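Local coordinates for protein alpha-fucosidase GH29 (Fusarium graminearum, PDB 4PSR) that probably hydrolyses alpha-linked L-fucose from the carbohydrate chains of glycoproteins, as a fungal member of glycoside hydrolase family 29 with a TIM-barrel catalytic domain, at residues R289-R297 and A378-V389. Sequence-based numbering, arbitrary orientation. Where two conformers were deposited one is given.
With NAG (2-acetamido-2-deoxy-beta-D-glucopyranose), chain E.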
ATOM      1  N   ARG A 289      -0.053  -5.470  -6.301  1.00 20.25           N
ATOM      2  CA  ARG A 289       0.363  -4.299  -7.071  1.00 20.25           C
ATOM      3  C   ARG A 289      -0.708  -3.816  -8.062  1.00 20.10           C
ATOM      4  O   ARG A 289      -1.327  -4.602  -8.779  1.00 19.62           O
ATOM      5  CB  ARG A 289       1.671  -4.616  -7.783  1.00 23.39           C
ATOM      6  CG  ARG A 289       2.402  -3.407  -8.301  1.00 22.13           C
ATOM      7  CD  ARG A 289       3.687  -3.869  -8.903  1.00 21.75           C
ATOM      8  NE  ARG A 289       4.418  -2.765  -9.491  1.00 23.48           N
ATOM      9  CZ  ARG A 289       5.619  -2.907 -10.032  1.00 22.71           C
ATOM     10  NH1 ARG A 289       6.184  -4.111 -10.032  1.00 25.20           N
ATOM     11  NH2 ARG A 289       6.240  -1.854 -10.543  1.00 23.76           N
ATOM     12  N   GLY A 290      -0.935  -2.508  -8.081  1.00 21.59           N
ATOM     13  CA  GLY A 290      -2.027  -1.937  -8.855  1.00 19.00           C
ATOM     14  C   GLY A 290      -3.191  -1.561  -7.962  1.00 16.21           C
ATOM     15  O   GLY A 290      -3.953  -0.647  -8.293  1.00 16.82           O
ATOM     16  N   GLY A 291      -3.350  -2.279  -6.842  1.00 14.37           N
ATOM     17  CA  GLY A 291      -4.479  -2.080  -5.945  1.00 12.38           C
ATOM     18  C   GLY A 291      -5.827  -2.543  -6.485  1.00 14.39           C
ATOM     19  O   GLY A 291      -5.905  -3.127  -7.569  1.00 16.32           O
ATOM     20  N   PRO A 292      -6.902  -2.254  -5.762  1.00 12.44           N
ATOM     21  CA  PRO A 292      -8.256  -2.632  -6.185  1.00 12.39           C
ATOM     22  C   PRO A 292      -8.766  -1.792  -7.366  1.00 14.15           C
ATOM     23  O   PRO A 292      -8.344  -0.658  -7.569  1.00 14.03           O
ATOM     24  CB  PRO A 292      -9.094  -2.348  -4.934  1.00 13.72           C
ATOM     25  CG  PRO A 292      -8.371  -1.179  -4.297  1.00 13.88           C
ATOM     26  CD  PRO A 292      -6.922  -1.488  -4.499  1.00 14.62           C
ATOM     27  N   SER A 293      -9.700  -2.330  -8.132  0.60 14.91           N
ATOM     28  CA  SER A 293     -10.294  -1.580  -9.228  0.60 14.95           C
ATOM     29  C   SER A 293     -11.329  -0.586  -8.718  0.60 15.64           C
ATOM     30  O   SER A 293     -11.670   0.377  -9.402  0.60 19.74           O
ATOM     31  CB  SER A 293     -10.957  -2.537 -10.221  0.60 17.76           C
ATOM     32  OG  SER A 293     -11.963  -3.282  -9.566  0.60 20.99           O
ATOM     33  N   ASN A 294     -11.818  -0.819  -7.515  1.00 15.57           N
ATOM     34  CA  ASN A 294     -12.863  -0.002  -6.922  1.00 16.35           C
ATOM     35  C   ASN A 294     -12.455   0.654  -5.608  1.00 14.73           C
ATOM     36  O   ASN A 294     -11.410   0.358  -5.060  1.00 15.02           O
ATOM     37  CB  ASN A 294     -14.072  -0.896  -6.625  1.00 21.77           C
ATOM     38  CG  ASN A 294     -13.747  -2.019  -5.647  1.00 21.49           C
ATOM     39  OD1 ASN A 294     -12.681  -2.620  -5.705  1.00 29.19           O
ATOM     40  ND2 ASN A 294     -14.690  -2.318  -4.748  1.00 41.18           N
ATOM     41  N   LEU A 295     -13.317   1.516  -5.089  1.00 14.86           N
ATOM     42  CA  LEU A 295     -13.147   2.087  -3.750  1.00 12.64           C
ATOM     43  C   LEU A 295     -13.484   1.052  -2.689  1.00 13.31           C
ATOM     44  O   LEU A 295     -14.631   0.593  -2.594  1.00 18.48           O
ATOM     45  CB  LEU A 295     -14.061   3.317  -3.613  1.00 14.58           C
ATOM     46  CG  LEU A 295     -13.805   4.297  -2.462  1.00 15.27           C
ATOM     47  CD1 LEU A 295     -14.551   5.624  -2.705  1.00 18.07           C
ATOM     48  CD2 LEU A 295     -14.223   3.730  -1.129  1.00 18.48           C
ATOM     49  N   VAL A 296     -12.479   0.696  -1.901  1.00 11.95           N
ATOM     50  CA  VAL A 296     -12.604  -0.347  -0.886  1.00 12.83           C
ATOM     51  C   VAL A 296     -12.590   0.236   0.519  1.00 11.42           C
ATOM     52  O   VAL A 296     -11.809   1.149   0.814  1.00 12.06           O
ATOM     53  CB  VAL A 296     -11.424  -1.332  -1.066  1.00 12.02           C
ATOM     54  CG1 VAL A 296     -11.260  -2.304   0.098  1.00 13.41           C
ATOM     55  CG2 VAL A 296     -11.567  -2.103  -2.385  1.00 13.06           C
ATOM     56  N   ARG A 297     -13.444  -0.301   1.384  1.00 11.74           N
ATOM     57  CA  ARG A 297     -13.443   0.039   2.805  1.00 11.88           C
ATOM     58  C   ARG A 297     -13.449  -1.279   3.579  1.00 11.73           C
ATOM     59  O   ARG A 297     -14.104  -2.243   3.148  1.00 13.79           O
ATOM     60  CB  ARG A 297     -14.672   0.874   3.177  1.00 11.28           C
ATOM     61  CG  ARG A 297     -14.776   2.173   2.362  1.00 12.05           C
ATOM     62  CD  ARG A 297     -15.941   3.040   2.789  1.00 13.43           C
ATOM     63  NE  ARG A 297     -15.965   4.321   2.087  1.00 12.96           N
ATOM     64  CZ  ARG A 297     -15.193   5.351   2.401  1.00 14.31           C
ATOM     65  NH1 ARG A 297     -14.336   5.278   3.416  1.00 16.24           N
ATOM     66  NH2 ARG A 297     -15.276   6.464   1.691  1.00 16.71           N
ATOM     67  N   ALA A 378     -11.039   9.764   1.086  1.00 11.46           N
ATOM     68  CA  ALA A 378     -11.740   9.445  -0.125  1.00 11.32           C
ATOM     69  C   ALA A 378     -13.146  10.025  -0.094  1.00 12.79           C
ATOM     70  O   ALA A 378     -13.767  10.165   0.975  1.00 13.48           O
ATOM     71  CB  ALA A 378     -11.803   7.917  -0.271  1.00 11.67           C
ATOM     72  N   TRP A 379     -13.649  10.353  -1.275  1.00 11.64           N
ATOM     73  CA  TRP A 379     -15.048  10.738  -1.452  1.00 11.83           C
ATOM     74  C   TRP A 379     -15.861   9.432  -1.507  1.00 13.97           C
ATOM     75  O   TRP A 379     -15.349   8.404  -1.101  1.00 16.35           O
ATOM     76  CB  TRP A 379     -15.190  11.541  -2.734  1.00 13.34           C
ATOM     77  CG  TRP A 379     -16.436  12.373  -2.836  1.00 13.57           C
ATOM     78  CD1 TRP A 379     -17.160  12.902  -1.807  1.00 17.49           C
ATOM     79  CD2 TRP A 379     -17.075  12.799  -4.043  1.00 12.70           C
ATOM     80  NE1 TRP A 379     -18.223  13.632  -2.308  1.00 17.22           N
ATOM     81  CE2 TRP A 379     -18.203  13.565  -3.676  1.00 12.77           C
ATOM     82  CE3 TRP A 379     -16.827  12.569  -5.396  1.00 14.60           C
ATOM     83  CZ2 TRP A 379     -19.054  14.130  -4.613  1.00 15.51           C
ATOM     84  CZ3 TRP A 379     -17.672  13.153  -6.336  1.00 14.76           C
ATOM     85  CH2 TRP A 379     -18.780  13.921  -5.925  1.00 14.14           C
ATOM     86  N   ASP A 380     -17.108   9.443  -1.991  1.00 13.42           N
ATOM     87  CA  ASP A 380     -17.815   8.171  -2.164  1.00 15.54           C
ATOM     88  C   ASP A 380     -17.651   7.613  -3.568  1.00 13.41           C
ATOM     89  O   ASP A 380     -18.059   6.498  -3.833  1.00 15.81           O
ATOM     90  CB  ASP A 380     -19.299   8.244  -1.784  1.00 19.16           C
ATOM     91  CG  ASP A 380     -19.510   8.484  -0.281  1.00 22.57           C
ATOM     92  OD1 ASP A 380     -18.827   7.866   0.574  1.00 18.44           O
ATOM     93  OD2 ASP A 380     -20.351   9.337   0.048  1.00 23.09           O
ATOM     94  N   ILE A 381     -17.082   8.414  -4.468  1.00 13.13           N
ATOM     95  CA  ILE A 381     -16.780   8.002  -5.832  1.00 12.75           C
ATOM     96  C   ILE A 381     -15.319   8.356  -6.066  1.00 12.59           C
ATOM     97  O   ILE A 381     -14.910   9.468  -5.743  1.00 13.66           O
ATOM     98  CB  ILE A 381     -17.690   8.754  -6.832  1.00 14.63           C
ATOM     99  CG1 ILE A 381     -19.163   8.365  -6.610  1.00 15.75           C
ATOM    100  CG2 ILE A 381     -17.258   8.459  -8.277  1.00 15.79           C
ATOM    101  CD1 ILE A 381     -20.151   9.280  -7.324  1.00 22.43           C
ATOM    102  N   TYR A 382     -14.501   7.419  -6.544  1.00 11.42           N
ATOM    103  CA  TYR A 382     -13.044   7.671  -6.555  1.00 11.83           C
ATOM    104  C   TYR A 382     -12.584   8.564  -7.705  1.00 12.32           C
ATOM    105  O   TYR A 382     -11.573   9.244  -7.598  1.00 11.50           O
ATOM    106  CB  TYR A 382     -12.210   6.386  -6.544  1.00 12.17           C
ATOM    107  CG  TYR A 382     -12.270   5.601  -7.799  1.00 11.59           C
ATOM    108  CD1 TYR A 382     -11.437   5.890  -8.862  1.00 11.81           C
ATOM    109  CD2 TYR A 382     -13.163   4.548  -7.914  1.00 15.35           C
ATOM    110  CE1 TYR A 382     -11.510   5.143 -10.045  1.00 17.02           C
ATOM    111  CE2 TYR A 382     -13.247   3.817  -9.056  1.00 21.63           C
ATOM    112  CZ  TYR A 382     -12.428   4.108 -10.102  1.00 16.90           C
ATOM    113  OH  TYR A 382     -12.527   3.348 -11.242  1.00 32.43           O
ATOM    114  N   GLY A 383     -13.306   8.535  -8.819  1.00 11.16           N
ATOM    115  CA  GLY A 383     -12.827   9.193 -10.026  1.00 11.71           C
ATOM    116  C   GLY A 383     -13.732   8.965 -11.215  1.00 11.05           C
ATOM    117  O   GLY A 383     -14.773   8.295 -11.124  1.00 15.18           O
ATOM    118  N   GLU A 384     -13.290   9.514 -12.340  1.00 11.61           N
ATOM    119  CA  GLU A 384     -13.973   9.389 -13.632  1.00 12.10           C
ATOM    120  C   GLU A 384     -12.965   9.330 -14.764  1.00 12.96           C
ATOM    121  O   GLU A 384     -11.882   9.880 -14.654  1.00 14.03           O
ATOM    122  CB  GLU A 384     -14.874  10.597 -13.908  1.00 16.71           C
ATOM    123  CG  GLU A 384     -15.827  10.941 -12.811  1.00 16.95           C
ATOM    124  CD  GLU A 384     -16.629  12.235 -13.056  1.00 15.59           C
ATOM    125  OE1 GLU A 384     -16.533  12.852 -14.148  1.00 18.35           O
ATOM    126  OE2 GLU A 384     -17.369  12.608 -12.128  1.00 15.91           O
ATOM    127  N   GLY A 385     -13.363   8.711 -15.869  1.00 14.78           N
ATOM    128  CA  GLY A 385     -12.556   8.738 -17.081  1.00 15.00           C
ATOM    129  C   GLY A 385     -12.230   7.352 -17.607  1.00 14.85           C
ATOM    130  O   GLY A 385     -12.558   6.353 -16.986  1.00 16.88           O
ATOM    131  N   PRO A 386     -11.576   7.300 -18.774  1.00 14.20           N
ATOM    132  CA  PRO A 386     -11.336   6.052 -19.493  1.00 17.50           C
ATOM    133  C   PRO A 386     -10.151   5.242 -18.985  1.00 17.98           C
ATOM    134  O   PRO A 386     -10.171   4.002 -19.133  1.00 18.23           O
ATOM    135  CB  PRO A 386     -11.091   6.536 -20.924  1.00 21.10           C
ATOM    136  CG  PRO A 386     -10.513   7.892 -20.768  1.00 16.80           C
ATOM    137  CD  PRO A 386     -11.226   8.479 -19.581  1.00 14.55           C
ATOM    138  N   ASN A 387      -9.150   5.893 -18.394  1.00 15.12           N
ATOM    139  CA  ASN A 387      -7.939   5.190 -17.961  1.00 14.36           C
ATOM    140  C   ASN A 387      -8.095   4.687 -16.526  1.00 15.20           C
ATOM    141  O   ASN A 387      -8.188   5.476 -15.580  1.00 17.03           O
ATOM    142  CB  ASN A 387      -6.723   6.082 -18.141  1.00 15.19           C
ATOM    143  CG  ASN A 387      -6.493   6.447 -19.614  1.00 18.79           C
ATOM    144  OD1 ASN A 387      -6.274   5.560 -20.445  1.00 18.76           O
ATOM    145  ND2 ASN A 387      -6.549   7.729 -19.939  1.00 16.67           N
ATOM    146  N   GLN A 388      -8.136   3.367 -16.379  0.60 15.98           N
ATOM    147  CA  GLN A 388      -8.399   2.724 -15.098  0.60 16.95           C
ATOM    148  C   GLN A 388      -7.439   1.560 -14.810  0.60 20.75           C
ATOM    149  O   GLN A 388      -6.607   1.172 -15.650  0.60 18.15           O
ATOM    150  CB  GLN A 388      -9.848   2.222 -15.077  0.60 16.87           C
ATOM    151  CG  GLN A 388     -10.906   3.315 -15.367  0.60 18.34           C
ATOM    152  CD  GLN A 388     -11.194   4.232 -14.160  0.60 20.28           C
ATOM    153  OE1 GLN A 388     -10.879   3.884 -13.018  0.60 20.19           O
ATOM    154  NE2 GLN A 388     -11.804   5.392 -14.414  0.60 27.91           N
ATOM    155  N   VAL A 389      -7.554   1.040 -13.593  0.60 19.28           N
ATOM    156  CA  VAL A 389      -6.830  -0.145 -13.145  0.60 20.45           C
ATOM    157  C   VAL A 389      -7.746  -1.348 -13.299  0.60 20.19           C
ATOM    158  O   VAL A 389      -8.915  -1.298 -12.891  0.60 20.01           O
ATOM    159  CB  VAL A 389      -6.434   0.001 -11.641  0.60 18.44           C
ATOM    160  CG1 VAL A 389      -6.061  -1.351 -11.016  0.60 16.94           C
ATOM    161  CG2 VAL A 389      -5.298   0.988 -11.474  0.60 21.09           C
TER
HETATM  162  C1  NAG E 608      -6.700  10.149 -23.163  1.00 17.33           C
HETATM  163  C2  NAG E 608      -6.633  10.569 -24.622  1.00 19.66           C
HETATM  164  C3  NAG E 608      -7.874  10.074 -25.354  1.00 21.75           C
HETATM  165  C4  NAG E 608      -8.021   8.571 -25.162  1.00 19.68           C
HETATM  166  C5  NAG E 608      -7.970   8.210 -23.676  1.00 18.88           C
HETATM  167  C6  NAG E 608      -7.962   6.717 -23.443  1.00 20.17           C
HETATM  168  C7  NAG E 608      -5.440  12.618 -25.271  1.00 35.83           C
HETATM  169  C8  NAG E 608      -5.479  14.117 -25.296  1.00 46.98           C
HETATM  170  N2  NAG E 608      -6.507  12.015 -24.739  1.00 23.72           N
HETATM  171  O3  NAG E 608      -7.757  10.367 -26.745  1.00 27.94           O
HETATM  172  O4  NAG E 608      -9.263   8.121 -25.684  1.00 23.97           O
HETATM  173  O5  NAG E 608      -6.774   8.725 -23.081  1.00 16.71           O
HETATM  174  O6  NAG E 608      -6.827   6.108 -24.046  1.00 22.91           O
HETATM  175  O7  NAG E 608      -4.491  11.987 -25.721  1.00 53.28           O
HETATM  176  O   HOH W   1     -10.128   0.991 -11.500  1.00 28.15           O
HETATM  177  O   HOH W   2     -17.741   5.427   0.216  1.00 15.92           O
HETATM  178  O   HOH W   3     -13.703   8.470   3.088  1.00 19.00           O
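Leu-295 leads from the loop 289-297 into 378-389, its methyl CD1 pressed against backbone: it stops 3.3 Å from Trp-379 O and lies alongside the peptide that follows. With CG anti to the backbone N (chi1 -164°), the branched end is carried out to this peptide, and Ala-378 CB packs against the same methyl at 4.3 Å, a small apolar side chain suited to this spot beside the leucine. Beside it, Arg-297 reaches over with a chain extended from CG to NE. Its guanidinium stands 75° from the carboxylate plane of Asp-380, and the salt bridge is long, NH2 to OD1 4.0 Å. Two waters also take part: one, in the guanidinium plane, accepts from Arg-297 NE and donates to Asp-380 OD1 at 2.7 Å; another joins Arg-297 NH2 to Ala-378 O. An arginine suits this place because its several N-H groups can serve both waters and, through NH1, Glu-531.

Farther along, the ring of Tyr-382 lies obliquely beside the 293-295 backbone, CD2 4.1 Å from Leu-295 N. In the conformer given for Gln-388, NE2 makes a nearly straight bond (171°) to Gly-385 O. Val-389, likewise in the given conformer, sets CG1 3.5 Å from Gly-290 O. Glycine suits position 290 because, at its backbone angles, a CB would jam against the carbonyl O of Arg-289.

The contact joins the loop between barrel strands 284-287 and 300-305 to the residues flanking the short strand 383-384, outermost within this chain in the six-stranded antiparallel sheet that follows the barrel. Helix 322-334 touches Tyr-382 and Val-389, strand 405-409 flanks Tyr-382 and Gln-388, and helix 526-532 packs on Arg-297 and Asp-380.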